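Local coordinates for putative diacylglycerol kinase (Bacillus anthracis, PDB 4WRR), which probably phosphorylates diacylglycerol as a bacterial lipid kinase, transferring a phosphate from a nucleotide to the lipid hydroxyl, and holds a magnesium ion in its C-terminal domain, at residues 6-11 / 61-66; 92-97 / 112-117; 211-216 / 252-257; 220-225 / 258-263. All coordinates share one frame; numbering follows the deposited sequence.

Contact 1. Residues 6-11 / 61-66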
loop_
_atom_site.group_PDB
_atom_site.type_symbol
_atom_site.label_atom_id
_atom_site.label_comp_id
_atom_site.label_asym_id
_atom_site.label_seq_id
_atom_site.Cartn_x
_atom_site.Cartn_y
_atom_site.Cartn_z
ATOM N N PHE A 6 -15.034 -10.909 -4.970
ATOM C CA PHE A 6 -13.643 -10.468 -5.096
ATOM C C PHE A 6 -13.550 -8.937 -5.324
ATOM O O PHE A 6 -13.513 -8.475 -6.458
ATOM C CB PHE A 6 -12.975 -11.220 -6.251
ATOM C CG PHE A 6 -13.143 -12.713 -6.188
ATOM C CD1 PHE A 6 -12.672 -13.422 -5.095
ATOM C CD2 PHE A 6 -13.765 -13.404 -7.217
ATOM C CE1 PHE A 6 -12.834 -14.794 -5.013
ATOM C CE2 PHE A 6 -13.915 -14.782 -7.154
ATOM C CZ PHE A 6 -13.451 -15.476 -6.040
ATOM N N GLU A 7 -13.398 -8.180 -4.253
ATOM C CA GLU A 7 -13.300 -6.729 -4.374
ATOM C C GLU A 7 -12.015 -6.314 -5.115
ATOM O O GLU A 7 -12.050 -5.444 -5.944
ATOM C CB GLU A 7 -13.396 -6.067 -2.993
ATOM C CG GLU A 7 -13.406 -4.531 -3.059
ATOM C CD GLU A 7 -13.257 -3.784 -1.714
ATOM O OE1 GLU A 7 -13.656 -2.594 -1.698
ATOM O OE2 GLU A 7 -12.729 -4.340 -0.703
ATOM N N LYS A 8 -10.884 -6.950 -4.819
ATOM C CA LYS A 8 -9.619 -6.650 -5.479
ATOM C C LYS A 8 -8.987 -7.897 -6.048
ATOM O O LYS A 8 -8.962 -8.933 -5.403
ATOM C CB LYS A 8 -8.642 -6.035 -4.500
ATOM C CG LYS A 8 -9.195 -4.829 -3.775
ATOM C CD LYS A 8 -8.114 -4.074 -2.989
ATOM C CE LYS A 8 -8.712 -2.785 -2.446
ATOM N NZ LYS A 8 -7.669 -1.967 -1.810
ATOM N N VAL A 9 -8.425 -7.783 -7.238
ATOM C CA VAL A 9 -7.881 -8.907 -7.939
ATOM C C VAL A 9 -6.489 -8.580 -8.381
ATOM O O VAL A 9 -6.232 -7.460 -8.821
ATOM C CB VAL A 9 -8.738 -9.238 -9.154
ATOM C CG1 VAL A 9 -8.174 -10.425 -9.975
ATOM C CG2 VAL A 9 -10.134 -9.567 -8.730
ATOM N N LEU A 10 -5.593 -9.554 -8.276
ATOM C CA LEU A 10 -4.264 -9.512 -8.862
ATOM C C LEU A 10 -4.144 -10.542 -9.954
ATOM O O LEU A 10 -4.492 -11.692 -9.753
ATOM C CB LEU A 10 -3.232 -9.849 -7.808
ATOM C CG LEU A 10 -1.804 -10.025 -8.300
ATOM C CD1 LEU A 10 -1.230 -8.677 -8.714
ATOM C CD2 LEU A 10 -0.940 -10.555 -7.186
ATOM N N LEU A 11 -3.637 -10.145 -11.098
ATOM C CA LEU A 11 -3.262 -11.036 -12.175
ATOM C C LEU A 11 -1.749 -11.042 -12.339
ATOM O O LEU A 11 -1.134 -9.987 -12.609
ATOM C CB LEU A 11 -3.893 -10.570 -13.486
ATOM C CG LEU A 11 -3.426 -11.243 -14.783
ATOM C CD1 LEU A 11 -3.808 -12.711 -14.757
ATOM C CD2 LEU A 11 -4.088 -10.590 -15.984
ATOM N N LYS A 61 -3.566 -8.284 0.700
ATOM C CA LYS A 61 -4.111 -7.112 0.021
ATOM C C LYS A 61 -5.230 -7.339 -1.005
ATOM O O LYS A 61 -5.904 -6.383 -1.359
ATOM C CB LYS A 61 -2.986 -6.437 -0.776
ATOM C CG LYS A 61 -1.873 -5.937 0.129
ATOM C CD LYS A 61 -0.980 -4.803 -0.402
ATOM C CE LYS A 61 0.001 -5.178 -1.509
ATOM N NZ LYS A 61 0.898 -4.023 -1.813
ATOM N N VAL A 62 -5.356 -8.543 -1.567
ATOM C CA VAL A 62 -6.329 -8.808 -2.601
ATOM C C VAL A 62 -7.135 -10.054 -2.228
ATOM O O VAL A 62 -6.731 -10.797 -1.375
ATOM C CB VAL A 62 -5.697 -9.048 -3.985
ATOM C CG1 VAL A 62 -4.926 -7.819 -4.494
ATOM C CG2 VAL A 62 -4.815 -10.282 -4.006
ATOM N N ASP A 63 -8.264 -10.243 -2.905
ATOM C CA ASP A 63 -9.185 -11.311 -2.634
ATOM C C ASP A 63 -9.056 -12.453 -3.628
ATOM O O ASP A 63 -9.479 -13.554 -3.352
ATOM C CB ASP A 63 -10.585 -10.758 -2.647
ATOM C CG ASP A 63 -10.736 -9.577 -1.698
ATOM O OD1 ASP A 63 -10.724 -9.831 -0.460
ATOM O OD2 ASP A 63 -10.853 -8.417 -2.192
ATOM N N LEU A 64 -8.398 -12.205 -4.752
ATOM C CA LEU A 64 -8.209 -13.226 -5.767
ATOM C C LEU A 64 -6.880 -12.993 -6.417
ATOM O O LEU A 64 -6.532 -11.838 -6.730
ATOM C CB LEU A 64 -9.337 -13.145 -6.796
ATOM C CG LEU A 64 -9.252 -13.976 -8.074
ATOM C CD1 LEU A 64 -9.308 -15.470 -7.772
ATOM C CD2 LEU A 64 -10.376 -13.654 -9.040
ATOM N N ILE A 65 -6.134 -14.065 -6.610
ATOM C CA ILE A 65 -4.922 -14.044 -7.390
ATOM C C ILE A 65 -5.067 -14.972 -8.564
ATOM O O ILE A 65 -5.413 -16.132 -8.379
ATOM C CB ILE A 65 -3.719 -14.472 -6.561
ATOM C CG1 ILE A 65 -3.491 -13.458 -5.432
ATOM C CG2 ILE A 65 -2.491 -14.594 -7.445
ATOM C CD1 ILE A 65 -2.329 -13.765 -4.519
ATOM N N ILE A 66 -4.880 -14.443 -9.770
ATOM C CA ILE A 66 -4.973 -15.237 -10.985
ATOM C C ILE A 66 -3.567 -15.377 -11.507
ATOM O O ILE A 66 -2.841 -14.378 -11.551
ATOM C CB ILE A 66 -5.778 -14.532 -12.032
ATOM C CG1 ILE A 66 -7.153 -14.199 -11.505
ATOM C CG2 ILE A 66 -5.850 -15.345 -13.295
ATOM C CD1 ILE A 66 -7.908 -13.224 -12.381
#

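Contact 2. Residues 92-97 / 112-117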
loop_
_atom_site.group_PDB
_atom_site.type_symbol
_atom_site.label_atom_id
_atom_site.label_comp_id
_atom_site.label_asym_id
_atom_site.label_seq_id
_atom_site.Cartn_x
_atom_site.Cartn_y
_atom_site.Cartn_z
ATOM N N ILE A 92 -6.219 -20.212 -12.160
ATOM C CA ILE A 92 -5.196 -20.526 -13.128
ATOM C C ILE A 92 -5.710 -20.272 -14.535
ATOM O O ILE A 92 -6.763 -20.775 -14.912
ATOM C CB ILE A 92 -4.764 -22.017 -13.076
ATOM C CG1 ILE A 92 -4.231 -22.357 -11.704
ATOM C CG2 ILE A 92 -3.684 -22.312 -14.105
ATOM C CD1 ILE A 92 -4.145 -23.854 -11.452
ATOM N N ILE A 93 -4.915 -19.541 -15.302
ATOM C CA ILE A 93 -5.068 -19.467 -16.740
ATOM C C ILE A 93 -3.889 -20.242 -17.305
ATOM O O ILE A 93 -2.727 -19.842 -17.140
ATOM C CB ILE A 93 -5.080 -18.010 -17.255
ATOM C CG1 ILE A 93 -6.263 -17.250 -16.678
ATOM C CG2 ILE A 93 -5.198 -17.987 -18.782
ATOM C CD1 ILE A 93 -6.282 -15.765 -16.955
ATOM N N PRO A 94 -4.160 -21.340 -17.991
ATOM C CA PRO A 94 -3.102 -22.244 -18.376
ATOM C C PRO A 94 -2.186 -21.741 -19.511
ATOM O O PRO A 94 -2.583 -21.700 -20.656
ATOM C CB PRO A 94 -3.871 -23.490 -18.813
ATOM C CG PRO A 94 -5.170 -22.964 -19.331
ATOM C CD PRO A 94 -5.482 -21.769 -18.489
ATOM N N GLY A 95 -0.956 -21.415 -19.171
ATOM C CA GLY A 95 -0.036 -20.827 -20.089
ATOM C C GLY A 95 1.163 -21.689 -20.391
ATOM O O GLY A 95 2.087 -21.244 -21.059
ATOM N N GLY A 96 1.164 -22.945 -19.945
ATOM C CA GLY A 96 2.196 -23.899 -20.374
ATOM C C GLY A 96 1.564 -24.929 -21.295
ATOM O O GLY A 96 0.473 -24.722 -21.828
ATOM N N THR A 97 2.237 -26.058 -21.452
ATOM C CA THR A 97 1.776 -27.104 -22.325
ATOM C C THR A 97 1.037 -28.220 -21.579
ATOM O O THR A 97 0.135 -28.831 -22.104
ATOM C CB THR A 97 2.968 -27.683 -23.062
ATOM O OG1 THR A 97 3.531 -26.657 -23.904
ATOM C CG2 THR A 97 2.523 -28.902 -23.922
ATOM N N ALA A 112 -8.535 -17.617 -23.465
ATOM C CA ALA A 112 -9.678 -16.676 -23.407
ATOM C C ALA A 112 -10.859 -17.285 -22.648
ATOM O O ALA A 112 -11.510 -16.615 -21.836
ATOM C CB ALA A 112 -10.136 -16.251 -24.808
ATOM N N GLU A 113 -11.111 -18.560 -22.889
ATOM C CA GLU A 113 -12.180 -19.265 -22.157
ATOM C C GLU A 113 -11.816 -19.445 -20.690
ATOM O O GLU A 113 -12.669 -19.285 -19.856
ATOM C CB GLU A 113 -12.534 -20.605 -22.834
ATOM C CG GLU A 113 -13.177 -20.451 -24.213
ATOM C CD GLU A 113 -14.526 -19.725 -24.159
ATOM O OE1 GLU A 113 -15.371 -20.091 -23.296
ATOM O OE2 GLU A 113 -14.742 -18.747 -24.934
ATOM N N ALA A 114 -10.549 -19.701 -20.374
ATOM C CA ALA A 114 -10.128 -19.787 -18.973
ATOM C C ALA A 114 -10.339 -18.464 -18.217
ATOM O O ALA A 114 -10.820 -18.459 -17.081
ATOM C CB ALA A 114 -8.681 -20.204 -18.874
ATOM N N ALA A 115 -10.060 -17.331 -18.892
ATOM C CA ALA A 115 -10.283 -16.004 -18.309
ATOM C C ALA A 115 -11.774 -15.735 -18.062
ATOM O O ALA A 115 -12.147 -15.268 -16.972
ATOM C CB ALA A 115 -9.695 -14.939 -19.208
ATOM N N LYS A 116 -12.632 -16.015 -19.056
ATOM C CA LYS A 116 -14.082 -15.856 -18.896
ATOM C C LYS A 116 -14.612 -16.671 -17.693
ATOM O O LYS A 116 -15.496 -16.237 -16.998
ATOM C CB LYS A 116 -14.859 -16.392 -20.105
ATOM C CG LYS A 116 -14.966 -15.653 -21.418
ATOM C CD LYS A 116 -15.794 -16.577 -22.379
ATOM C CE LYS A 116 -16.799 -15.870 -23.318
ATOM N NZ LYS A 116 -16.150 -15.304 -24.546
ATOM N N LEU A 117 -14.116 -17.896 -17.531
ATOM C CA LEU A 117 -14.550 -18.794 -16.476
ATOM C C LEU A 117 -14.353 -18.114 -15.133
ATOM O O LEU A 117 -15.202 -18.186 -14.253
ATOM C CB LEU A 117 -13.744 -20.093 -16.516
ATOM C CG LEU A 117 -14.004 -21.049 -15.347
ATOM C CD1 LEU A 117 -15.440 -21.557 -15.358
ATOM C CD2 LEU A 117 -13.060 -22.234 -15.397
#

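Contact 3. Residues 211-216 / 252-257. With MG (magnesium ion), chain E.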
loop_
_atom_site.group_PDB
_atom_site.type_symbol
_atom_site.label_atom_id
_atom_site.label_comp_id
_atom_site.label_asym_id
_atom_site.label_seq_id
_atom_site.Cartn_x
_atom_site.Cartn_y
_atom_site.Cartn_z
ATOM N N PHE A 211 -2.729 -41.500 -13.722
ATOM C CA PHE A 211 -2.515 -42.924 -13.803
ATOM C C PHE A 211 -2.674 -43.606 -12.422
ATOM O O PHE A 211 -2.809 -44.815 -12.342
ATOM C CB PHE A 211 -1.173 -43.248 -14.462
ATOM C CG PHE A 211 0.038 -42.811 -13.685
ATOM C CD1 PHE A 211 0.521 -43.557 -12.639
ATOM C CD2 PHE A 211 0.736 -41.684 -14.062
ATOM C CE1 PHE A 211 1.670 -43.195 -11.968
ATOM C CE2 PHE A 211 1.876 -41.298 -13.387
ATOM C CZ PHE A 211 2.356 -42.070 -12.337
ATOM N N ILE A 212 -2.661 -42.816 -11.346
ATOM C CA ILE A 212 -3.058 -43.273 -10.022
ATOM C C ILE A 212 -4.586 -43.242 -9.988
ATOM O O ILE A 212 -5.169 -42.202 -10.127
ATOM C CB ILE A 212 -2.487 -42.363 -8.919
ATOM C CG1 ILE A 212 -0.961 -42.253 -9.046
ATOM C CG2 ILE A 212 -2.866 -42.904 -7.546
ATOM C CD1 ILE A 212 -0.326 -41.266 -8.070
ATOM N N PRO A 213 -5.250 -44.397 -9.782
ATOM C CA PRO A 213 -6.703 -44.363 -9.952
ATOM C C PRO A 213 -7.474 -43.632 -8.875
ATOM O O PRO A 213 -7.106 -43.699 -7.706
ATOM C CB PRO A 213 -7.113 -45.861 -9.953
ATOM C CG PRO A 213 -5.854 -46.611 -10.163
ATOM C CD PRO A 213 -4.752 -45.763 -9.584
ATOM N N ASN A 214 -8.530 -42.951 -9.301
ATOM C CA ASN A 214 -9.521 -42.344 -8.432
ATOM C C ASN A 214 -8.992 -41.314 -7.449
ATOM O O ASN A 214 -9.465 -41.239 -6.305
ATOM C CB ASN A 214 -10.285 -43.454 -7.686
ATOM C CG ASN A 214 -10.907 -44.482 -8.664
ATOM O OD1 ASN A 214 -10.516 -45.628 -8.679
ATOM N ND2 ASN A 214 -11.834 -44.032 -9.488
ATOM N N VAL A 215 -7.997 -40.549 -7.885
ATOM C CA VAL A 215 -7.497 -39.412 -7.136
ATOM C C VAL A 215 -8.479 -38.235 -7.178
ATOM O O VAL A 215 -9.080 -37.965 -8.212
ATOM C CB VAL A 215 -6.142 -39.006 -7.630
ATOM C CG1 VAL A 215 -5.656 -37.776 -6.867
ATOM C CG2 VAL A 215 -5.187 -40.154 -7.466
ATOM N N LYS A 216 -8.728 -37.614 -6.031
ATOM C CA LYS A 216 -9.525 -36.414 -5.952
ATOM C C LYS A 216 -8.713 -35.414 -5.161
ATOM O O LYS A 216 -8.089 -35.781 -4.164
ATOM C CB LYS A 216 -10.851 -36.668 -5.243
ATOM C CG LYS A 216 -11.759 -37.663 -5.950
ATOM C CD LYS A 216 -12.341 -37.057 -7.236
ATOM C CE LYS A 216 -12.977 -38.118 -8.138
ATOM N NZ LYS A 216 -13.912 -37.558 -9.160
ATOM N N ILE A 252 1.287 -53.878 -8.097
ATOM C CA ILE A 252 1.128 -52.449 -7.953
ATOM C C ILE A 252 0.308 -52.183 -6.692
ATOM O O ILE A 252 -0.843 -52.570 -6.610
ATOM C CB ILE A 252 0.418 -51.824 -9.176
ATOM C CG1 ILE A 252 1.346 -51.815 -10.392
ATOM C CG2 ILE A 252 -0.044 -50.413 -8.850
ATOM C CD1 ILE A 252 0.617 -51.672 -11.714
ATOM N N PHE A 253 0.938 -51.527 -5.721
ATOM C CA PHE A 253 0.346 -51.192 -4.428
ATOM C C PHE A 253 -0.241 -49.769 -4.463
ATOM O O PHE A 253 0.428 -48.815 -4.878
ATOM C CB PHE A 253 1.426 -51.275 -3.360
ATOM C CG PHE A 253 0.988 -50.833 -2.002
ATOM C CD1 PHE A 253 0.143 -51.626 -1.243
ATOM C CD2 PHE A 253 1.488 -49.672 -1.438
ATOM C CE1 PHE A 253 -0.216 -51.248 0.038
ATOM C CE2 PHE A 253 1.133 -49.290 -0.145
ATOM C CZ PHE A 253 0.285 -50.077 0.587
ATOM N N HIS A 254 -1.482 -49.640 -4.024
ATOM C CA HIS A 254 -2.176 -48.380 -4.046
ATOM C C HIS A 254 -3.102 -48.299 -2.855
ATOM O O HIS A 254 -3.990 -49.129 -2.699
ATOM C CB HIS A 254 -2.993 -48.250 -5.328
ATOM C CG HIS A 254 -3.871 -47.045 -5.353
ATOM N ND1 HIS A 254 -5.121 -47.052 -5.918
ATOM C CD2 HIS A 254 -3.682 -45.796 -4.880
ATOM C CE1 HIS A 254 -5.673 -45.865 -5.772
ATOM N NE2 HIS A 254 -4.820 -45.086 -5.139
ATOM N N VAL A 255 -2.916 -47.277 -2.036
ATOM C CA VAL A 255 -3.751 -47.097 -0.869
ATOM C C VAL A 255 -3.929 -45.624 -0.581
ATOM O O VAL A 255 -3.079 -44.792 -0.931
ATOM C CB VAL A 255 -3.151 -47.856 0.354
ATOM C CG1 VAL A 255 -1.914 -47.141 0.881
ATOM C CG2 VAL A 255 -4.184 -48.010 1.449
ATOM N N LYS A 256 -5.048 -45.300 0.045
ATOM C CA LYS A 256 -5.331 -43.935 0.495
ATOM C C LYS A 256 -4.909 -43.748 1.971
ATOM O O LYS A 256 -5.170 -44.612 2.792
ATOM C CB LYS A 256 -6.819 -43.627 0.301
ATOM C CG LYS A 256 -7.187 -43.353 -1.170
ATOM C CD LYS A 256 -8.676 -43.026 -1.294
ATOM C CE LYS A 256 -9.060 -42.225 -2.547
ATOM N NZ LYS A 256 -8.354 -42.640 -3.797
ATOM N N ALA A 257 -4.260 -42.630 2.275
ATOM C CA ALA A 257 -3.848 -42.304 3.634
ATOM C C ALA A 257 -3.639 -40.783 3.838
ATOM O O ALA A 257 -3.361 -40.069 2.893
ATOM C CB ALA A 257 -2.566 -43.044 3.938
HETATM MG MG MG E . -7.065 -36.813 -2.448
HETATM O O HOH W 1 -7.928 -38.869 -3.433
HETATM O O HOH W 2 -6.789 -34.803 -1.492
HETATM O O HOH W 3 -5.220 -37.783 -3.196
#

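Contact 4. Residues 220-225 / 258-263. With MG (magnesium ion), chain E.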
loop_
_atom_site.group_PDB
_atom_site.type_symbol
_atom_site.label_atom_id
_atom_site.label_comp_id
_atom_site.label_asym_id
_atom_site.label_seq_id
_atom_site.Cartn_x
_atom_site.Cartn_y
_atom_site.Cartn_z
ATOM N N GLY A 220 -9.766 -35.186 1.179
ATOM C CA GLY A 220 -9.157 -35.221 2.503
ATOM C C GLY A 220 -8.156 -36.344 2.731
ATOM O O GLY A 220 -7.707 -36.496 3.837
ATOM N N THR A 221 -7.812 -37.129 1.700
ATOM C CA THR A 221 -6.738 -38.113 1.778
ATOM C C THR A 221 -5.839 -38.059 0.555
ATOM O O THR A 221 -6.234 -37.546 -0.496
ATOM C CB THR A 221 -7.244 -39.584 1.855
ATOM O OG1 THR A 221 -8.060 -39.905 0.699
ATOM C CG2 THR A 221 -8.035 -39.807 3.053
ATOM N N LEU A 222 -4.628 -38.570 0.707
ATOM C CA LEU A 222 -3.681 -38.675 -0.369
ATOM C C LEU A 222 -3.616 -40.106 -0.851
ATOM O O LEU A 222 -4.050 -41.001 -0.155
ATOM C CB LEU A 222 -2.314 -38.264 0.119
ATOM C CG LEU A 222 -2.155 -36.765 0.328
ATOM C CD1 LEU A 222 -0.890 -36.520 1.115
ATOM C CD2 LEU A 222 -2.095 -36.027 -1.008
ATOM N N ASP A 223 -3.091 -40.300 -2.052
ATOM C CA ASP A 223 -3.042 -41.606 -2.695
ATOM C C ASP A 223 -1.608 -42.033 -2.872
ATOM O O ASP A 223 -0.839 -41.326 -3.502
ATOM C CB ASP A 223 -3.729 -41.560 -4.064
ATOM C CG ASP A 223 -5.227 -41.638 -3.969
ATOM O OD1 ASP A 223 -5.862 -40.626 -3.590
ATOM O OD2 ASP A 223 -5.792 -42.737 -4.243
ATOM N N ILE A 224 -1.239 -43.156 -2.251
ATOM C CA ILE A 224 0.078 -43.741 -2.389
ATOM C C ILE A 224 0.013 -44.793 -3.512
ATOM O O ILE A 224 -0.876 -45.611 -3.514
ATOM C CB ILE A 224 0.507 -44.444 -1.094
ATOM C CG1 ILE A 224 0.499 -43.463 0.099
ATOM C CG2 ILE A 224 1.897 -45.040 -1.261
ATOM C CD1 ILE A 224 0.637 -44.140 1.432
ATOM N N PHE A 225 0.998 -44.802 -4.398
ATOM C CA PHE A 225 1.010 -45.672 -5.547
ATOM C C PHE A 225 2.432 -46.139 -5.763
ATOM O O PHE A 225 3.324 -45.321 -6.015
ATOM C CB PHE A 225 0.514 -44.894 -6.760
ATOM C CG PHE A 225 0.401 -45.707 -8.032
ATOM C CD1 PHE A 225 -0.789 -46.336 -8.370
ATOM C CD2 PHE A 225 1.460 -45.787 -8.910
ATOM C CE1 PHE A 225 -0.905 -47.072 -9.551
ATOM C CE2 PHE A 225 1.350 -46.483 -10.103
ATOM C CZ PHE A 225 0.173 -47.146 -10.415
ATOM N N LYS A 258 -3.726 -40.326 5.086
ATOM C CA LYS A 258 -3.574 -38.904 5.440
ATOM C C LYS A 258 -2.186 -38.481 5.936
ATOM O O LYS A 258 -1.778 -37.347 5.706
ATOM C CB LYS A 258 -4.579 -38.536 6.522
ATOM C CG LYS A 258 -5.977 -39.048 6.242
ATOM C CD LYS A 258 -7.036 -38.344 7.075
ATOM C CE LYS A 258 -8.404 -38.945 6.794
ATOM N NZ LYS A 258 -9.489 -38.056 7.280
ATOM N N SER A 259 -1.492 -39.370 6.649
ATOM C CA SER A 259 -0.182 -39.067 7.245
ATOM C C SER A 259 0.783 -40.121 6.787
ATOM O O SER A 259 0.581 -41.300 7.067
ATOM C CB SER A 259 -0.253 -39.119 8.788
ATOM O OG SER A 259 -0.107 -37.826 9.372
ATOM N N ILE A 260 1.835 -39.698 6.110
ATOM C CA ILE A 260 2.678 -40.629 5.417
ATOM C C ILE A 260 4.144 -40.343 5.652
ATOM O O ILE A 260 4.579 -39.195 5.582
ATOM C CB ILE A 260 2.404 -40.560 3.892
ATOM C CG1 ILE A 260 0.930 -40.879 3.586
ATOM C CG2 ILE A 260 3.299 -41.522 3.116
ATOM C CD1 ILE A 260 0.495 -40.503 2.170
ATOM N N HIS A 261 4.920 -41.403 5.854
ATOM C CA HIS A 261 6.366 -41.273 5.946
ATOM C C HIS A 261 7.043 -42.249 4.990
ATOM O O HIS A 261 6.715 -43.447 4.965
ATOM C CB HIS A 261 6.839 -41.523 7.384
ATOM C CG HIS A 261 8.240 -41.060 7.645
ATOM N ND1 HIS A 261 9.307 -41.930 7.746
ATOM C CD2 HIS A 261 8.753 -39.816 7.805
ATOM C CE1 HIS A 261 10.414 -41.238 7.969
ATOM N NE2 HIS A 261 10.105 -39.953 7.999
ATOM N N ILE A 262 8.008 -41.738 4.228
ATOM C CA ILE A 262 8.688 -42.533 3.217
ATOM C C ILE A 262 10.185 -42.471 3.424
ATOM O O ILE A 262 10.769 -41.386 3.441
ATOM C CB ILE A 262 8.343 -42.054 1.790
ATOM C CG1 ILE A 262 6.827 -42.108 1.584
ATOM C CG2 ILE A 262 9.044 -42.920 0.756
ATOM C CD1 ILE A 262 6.356 -41.658 0.201
ATOM N N GLU A 263 10.774 -43.652 3.596
ATOM C CA GLU A 263 12.205 -43.835 3.830
ATOM C C GLU A 263 12.791 -44.709 2.710
ATOM O O GLU A 263 12.177 -45.711 2.321
ATOM C CB GLU A 263 12.436 -44.530 5.184
HETATM MG MG MG E . -7.065 -36.813 -2.448
HETATM O O HOH W 1 -7.928 -38.869 -3.433
HETATM O O HOH W 3 -5.220 -37.783 -3.196
HETATM O O HOH W 2 -6.789 -34.803 -1.492
#

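Contact 1. Residues 6-11 / 61-66
K8 and D63 hold each other twice where the two segments enter the sheet. The amide of K8 donates to OD2 of D63 at 3.0 Å (N to OD2), and OD2 accepts through the lone pair facing away from the other carboxylate oxygen. In return the carbonyl O of K8 takes the N of D63 at 2.9 Å, with a second, weak bond from the N of L64 to the same oxygen. With its CG anti to its own carbonyl carbon (chi1 -54°), D63 brings OD2 within bonding distance of the amide of K8. From there the regular parallel ladder begins: L10 N to L64 O is 2.9 Å and I66 N to L10 O is 2.8 Å, so L10 bonds both ways to residues flanking I65, as parallel pairing requires.

On the face that carries V9, L11, L64 and I66, CB of L64 sits over one face of the F6 ring, 4.1 Å from its centroid, in a CH-pi contact. V9, beside L64 and pointing the same way, also meets I66, CG1 to CD1 at 3.7 Å. Further on, CD1 of L11 touches CG2 of I66 at 3.6 Å. L10 and I65 point to the other face, where CD2 of L10 approaches CG1 of I65 at 4.2 Å.

Strands 9-13 and 64-69 are the two central strands of the four-stranded parallel sheet. Strand 39-44 pairs with the first and strand 89-94 with the second, while I118 of helix 111-118 packs on L64 and I66.

Contact 2. Residues 92-97 / 112-117
I93 and P94 meet A114 and A115 in the alpha/beta layer of the diacylglycerol kinase catalytic domain, where a helix lies back along the end strand of the parallel sheet. The N-to-C directions of strand 92-94 and helix 112-117 differ by 169°, close to antiparallel, and their axes come within 7.8 Å. So close an approach suits a helix that turns alanines to the sheet: it presents only methyl groups to the strand here.

The methyl of A114 points at the strand and carries most of the touching. It comes against CD of the P94 ring, with A114 CB to P94 CD 3.6 Å, and against the branch methyl of I93, with A114 CB to I93 CG2 4.1 Å. I93 also has a second arm. CG1 lies beside the backbone N (chi1 -62°) and the chain stays extended beyond it, which carries CD1 across to A115, where CD1 to CB is 4.2 Å. The two branches of one isoleucine thus meet two successive alanines of the helix. No hydrogen bond joins the segments; the side chains that touch are apolar, and all of them are buried.

Just past P94 the chain continues into G95, G96 and T97, and the backbone of G95 bonds to G18 and G69. Around the contact, strand 89-94 pairs with strand 64-69, whose I66 and F68 pack on I93. I29 of helix 22-36 closes against both I93 and A115, and S102 of helix 100-104 touches I92 and P94.

Contact 3. Residues 211-216 / 252-257
H254 reaches from strand 252-257 into the loop at I212 and P213. Its CB already points toward that loop, and CG stands anti to the backbone N (chi1 173°), which carries the imidazole straight out from the strand. CD of P213 lies over one face of the ring, 4.2 Å from the centroid and 27° off the normal, a CH-pi contact centred near ND1 and CE1. CE1 also approaches the carbonyl O of P213 at 3.2 Å. CG2 of I212 comes in at a slant beside NE2 and CD2, with CG2 to NE2 3.8 Å. Both ring nitrogens are engaged beyond the loop: ND1 hydrogen-bonds to OD1 of D246, and NE2 to OD2 of D223. Together these two bonds fix the rotation of the ring.

K256, two residues along the same strand, bends at its last torsion (chi4 40°) to bring NZ to the carbonyl O of N214 at 3.1 Å, arriving well above the carbonyl plane. Its stronger partner is D223, whose OD2 takes a salt bridge from NZ as well as the hydrogen bond from NE2 of H254.

Two residues beyond N214, the carbonyl O of K216 binds the magnesium ion at 2.2 Å, and the N of K216 donates to the oxygen of water 1, a ligand of the same metal, at 3.0 Å. D219 and T221 complete the protein ligands. This site, seated in the loop before strand 222-228 and linked by waters 1 and 3 to OD1 of D223, resembles the structural magnesium site of the related bacterial kinase DgkB.

Contact 4. Residues 220-225 / 258-263
I224 and I260 reach toward each other tip to tip from facing strands. CD1 of I260 meets CG1 of I224 at 3.6 Å and CD1 of I224 at 3.7 Å; chi1 near -58° in both residues swings the ethyl arm away from the carbonyl and into the layer between. L222, also turned toward the other strand, adds its CB, 4.1 Å from CD1 of I260.

At the end of the contact, K258 lies extended and its side chain runs at a slant to that of T221: CG2 of T221 touches CE of K258 at 3.9 Å, and the aliphatic part of the lysine passes the carbonyl O of G220.

D223 points away, and its OD1 accepts hydrogen bonds from waters 1 and 3, both ligands of the magnesium ion; OD1 to water 1 is 2.7 Å. The carbonyl O of T221 binds the metal directly at 2.2 Å. L222 and I224 thus face the core, while D223 on the other face reaches the metal through waters. Strands 222-228 and 260-264 belong to different antiparallel sheets, and their isoleucines meeting in between form part of the hydrophobic layer of the beta sandwich found in NAD kinase-like C-terminal domains.

How the contacts relate
Contacts 1 and 2 come first along the chain, in the catalytic domain, and share its four-stranded parallel sheet: their centres are 16 Å apart and they touch where I66 packs on I93. Contacts 3 and 4 follow in the C-terminal beta sandwich. Their segments alternate in sequence, their centres lie 10 Å apart, and strand 222-228 pairs with strand 252-257. The two also share the magnesium ion and its waters, and K256 and H254 of contact 3 bond to D223 of contact 4. Between the two groups the centres are 28 to 34 Å apart, without touching. The contacts thus fall in two regions, the parallel sheet of the kinase domain and the beta sandwich with the metal site.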